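Local coordinates for protein packaging enzyme P4 (Pseudomonas phage phi6, PDB 4BLO) that probably hydrolyses nucleoside triphosphates to drive viral RNA packaging, as a RecA-like hexameric helicase of a double-stranded RNA bacteriophage, at residues K42-A47 with M170-I175. Numbering follows the deposited sequence.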
loop_
_atom_site.group_PDB
_atom_site.type_symbol
_atom_site.label_atom_id
_atom_site.label_comp_id
_atom_site.label_asym_id
_atom_site.label_seq_id
_atom_site.Cartn_x
_atom_site.Cartn_y
_atom_site.Cartn_z
ATOM N N LYS L 42 20.776 8.748 -33.297
ATOM C CA LYS L 42 21.620 9.109 -34.447
ATOM C C LYS L 42 21.600 7.991 -35.502
ATOM O O LYS L 42 21.407 8.266 -36.687
ATOM C CB LYS L 42 23.069 9.398 -34.014
ATOM C CG LYS L 42 23.259 10.648 -33.157
ATOM C CD LYS L 42 24.724 11.110 -33.098
ATOM C CE LYS L 42 25.623 10.208 -32.280
ATOM N NZ LYS L 42 27.020 10.708 -32.256
ATOM N N THR L 43 21.754 6.731 -35.044
ATOM C CA THR L 43 21.750 5.522 -35.869
ATOM C C THR L 43 20.409 5.393 -36.600
ATOM O O THR L 43 20.392 5.046 -37.784
ATOM C CB THR L 43 22.062 4.285 -35.003
ATOM O OG1 THR L 43 23.205 4.556 -34.182
ATOM C CG2 THR L 43 22.324 3.041 -35.842
ATOM N N TYR L 44 19.297 5.707 -35.899
ATOM C CA TYR L 44 17.944 5.681 -36.461
ATOM C C TYR L 44 17.821 6.717 -37.581
ATOM O O TYR L 44 17.348 6.362 -38.655
ATOM C CB TYR L 44 16.888 5.925 -35.370
ATOM C CG TYR L 44 15.464 5.967 -35.885
ATOM C CD1 TYR L 44 14.786 4.797 -36.218
ATOM C CD2 TYR L 44 14.773 7.172 -35.984
ATOM C CE1 TYR L 44 13.474 4.830 -36.693
ATOM C CE2 TYR L 44 13.456 7.219 -36.450
ATOM C CZ TYR L 44 12.811 6.043 -36.807
ATOM O OH TYR L 44 11.509 6.077 -37.259
ATOM N N ILE L 45 18.281 7.975 -37.344
ATOM C CA ILE L 45 18.239 9.070 -38.326
ATOM C C ILE L 45 18.970 8.633 -39.614
ATOM O O ILE L 45 18.387 8.733 -40.699
ATOM C CB ILE L 45 18.803 10.405 -37.745
ATOM C CG1 ILE L 45 17.880 10.957 -36.636
ATOM C CG2 ILE L 45 19.016 11.459 -38.854
ATOM C CD1 ILE L 45 18.538 11.924 -35.656
ATOM N N ALA L 46 20.203 8.088 -39.476
ATOM C CA ALA L 46 21.030 7.584 -40.582
ATOM C C ALA L 46 20.307 6.491 -41.398
ATOM O O ALA L 46 20.352 6.516 -42.627
ATOM C CB ALA L 46 22.343 7.047 -40.038
ATOM N N ALA L 47 19.613 5.566 -40.711
ATOM C CA ALA L 47 18.859 4.474 -41.322
ATOM C C ALA L 47 17.649 4.998 -42.114
ATOM O O ALA L 47 17.376 4.481 -43.207
ATOM C CB ALA L 47 18.402 3.490 -40.255
ATOM N N MET L 170 9.180 4.969 -28.881
ATOM C CA MET L 170 8.454 6.239 -28.966
ATOM C C MET L 170 9.412 7.424 -28.988
ATOM O O MET L 170 9.304 8.278 -29.869
ATOM C CB MET L 170 7.461 6.400 -27.813
ATOM C CG MET L 170 6.445 7.487 -28.077
ATOM S SD MET L 170 5.864 8.260 -26.562
ATOM C CE MET L 170 7.283 9.294 -26.142
ATOM N N LEU L 171 10.359 7.458 -28.038
ATOM C CA LEU L 171 11.348 8.524 -27.922
ATOM C C LEU L 171 12.287 8.552 -29.131
ATOM O O LEU L 171 12.603 9.642 -29.600
ATOM C CB LEU L 171 12.138 8.397 -26.614
ATOM C CG LEU L 171 11.324 8.580 -25.317
ATOM C CD1 LEU L 171 12.095 8.090 -24.128
ATOM C CD2 LEU L 171 10.912 10.028 -25.116
ATOM N N ILE L 172 12.677 7.374 -29.667
ATOM C CA ILE L 172 13.543 7.269 -30.846
ATOM C C ILE L 172 12.892 7.994 -32.037
ATOM O O ILE L 172 13.535 8.847 -32.651
ATOM C CB ILE L 172 13.858 5.784 -31.185
ATOM C CG1 ILE L 172 14.905 5.213 -30.228
ATOM C CG2 ILE L 172 14.339 5.623 -32.626
ATOM C CD1 ILE L 172 14.994 3.712 -30.240
ATOM N N VAL L 173 11.624 7.664 -32.338
ATOM C CA VAL L 173 10.892 8.239 -33.461
ATOM C C VAL L 173 10.591 9.723 -33.199
ATOM O O VAL L 173 10.778 10.536 -34.108
ATOM C CB VAL L 173 9.607 7.440 -33.802
ATOM C CG1 VAL L 173 8.988 7.930 -35.112
ATOM C CG2 VAL L 173 9.891 5.947 -33.893
ATOM N N CYS L 174 10.167 10.076 -31.967
ATOM C CA CYS L 174 9.841 11.452 -31.590
ATOM C C CYS L 174 11.070 12.376 -31.688
ATOM O O CYS L 174 10.995 13.389 -32.385
ATOM C CB CYS L 174 9.220 11.503 -30.198
ATOM S SG CYS L 174 7.459 11.066 -30.153
ATOM N N ILE L 175 12.196 12.023 -31.020
ATOM C CA ILE L 175 13.429 12.820 -31.037
ATOM C C ILE L 175 14.093 12.747 -32.426
ATOM O O ILE L 175 14.430 13.788 -32.987
ATOM C CB ILE L 175 14.414 12.418 -29.898
ATOM C CG1 ILE L 175 13.779 12.654 -28.511
ATOM C CG2 ILE L 175 15.760 13.165 -30.015
ATOM C CD1 ILE L 175 14.337 11.769 -27.389
#
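Y44 of helix 38-54 lays its ring against I172 and V173 of helix 167-179, and this one aromatic side chain makes every close contact between K42-A47 and M170-I175. The CH-pi part belongs to I172: its branch methyl CG2 sits over one face of the Y44 ring, 3.7 Å from the centroid and 23° off the ring normal. It is displaced toward the rim at the root of the ring, where I172 CG2 comes to 3.5 Å from Y44 CG. The Y44 ring reaches across because its CB is directed at the partner helix and chi1, 178°, extends CG away from the backbone N. The CA atoms of Y44 and I172, the closest pair between 42-47 and 170-175, are 7.3 Å apart. In the fold, helix 167-179 belongs to the P-loop NTPase core: M170 and C174 pack on strand 184-187 of its central sheet, while Y44 comes from an N-terminal helix outside that sheet. The remaining apolar contact lies at the far end of the ring, where V173 CG2 stands 4.1 Å from Y44 CZ. Both V173 methyls also lie in van der Waals contact with the Y44 hydroxyl oxygen, V173 CG2 being the nearer at 3.7 Å from Y44 OH. The hydroxyl of buried Y44 is hydrogen-bonded to the carbonyl oxygen of I64, which ties down the end of the ring. P66 of helix 66-69 touches both Y44 and V173, and L69 also packs on Y44.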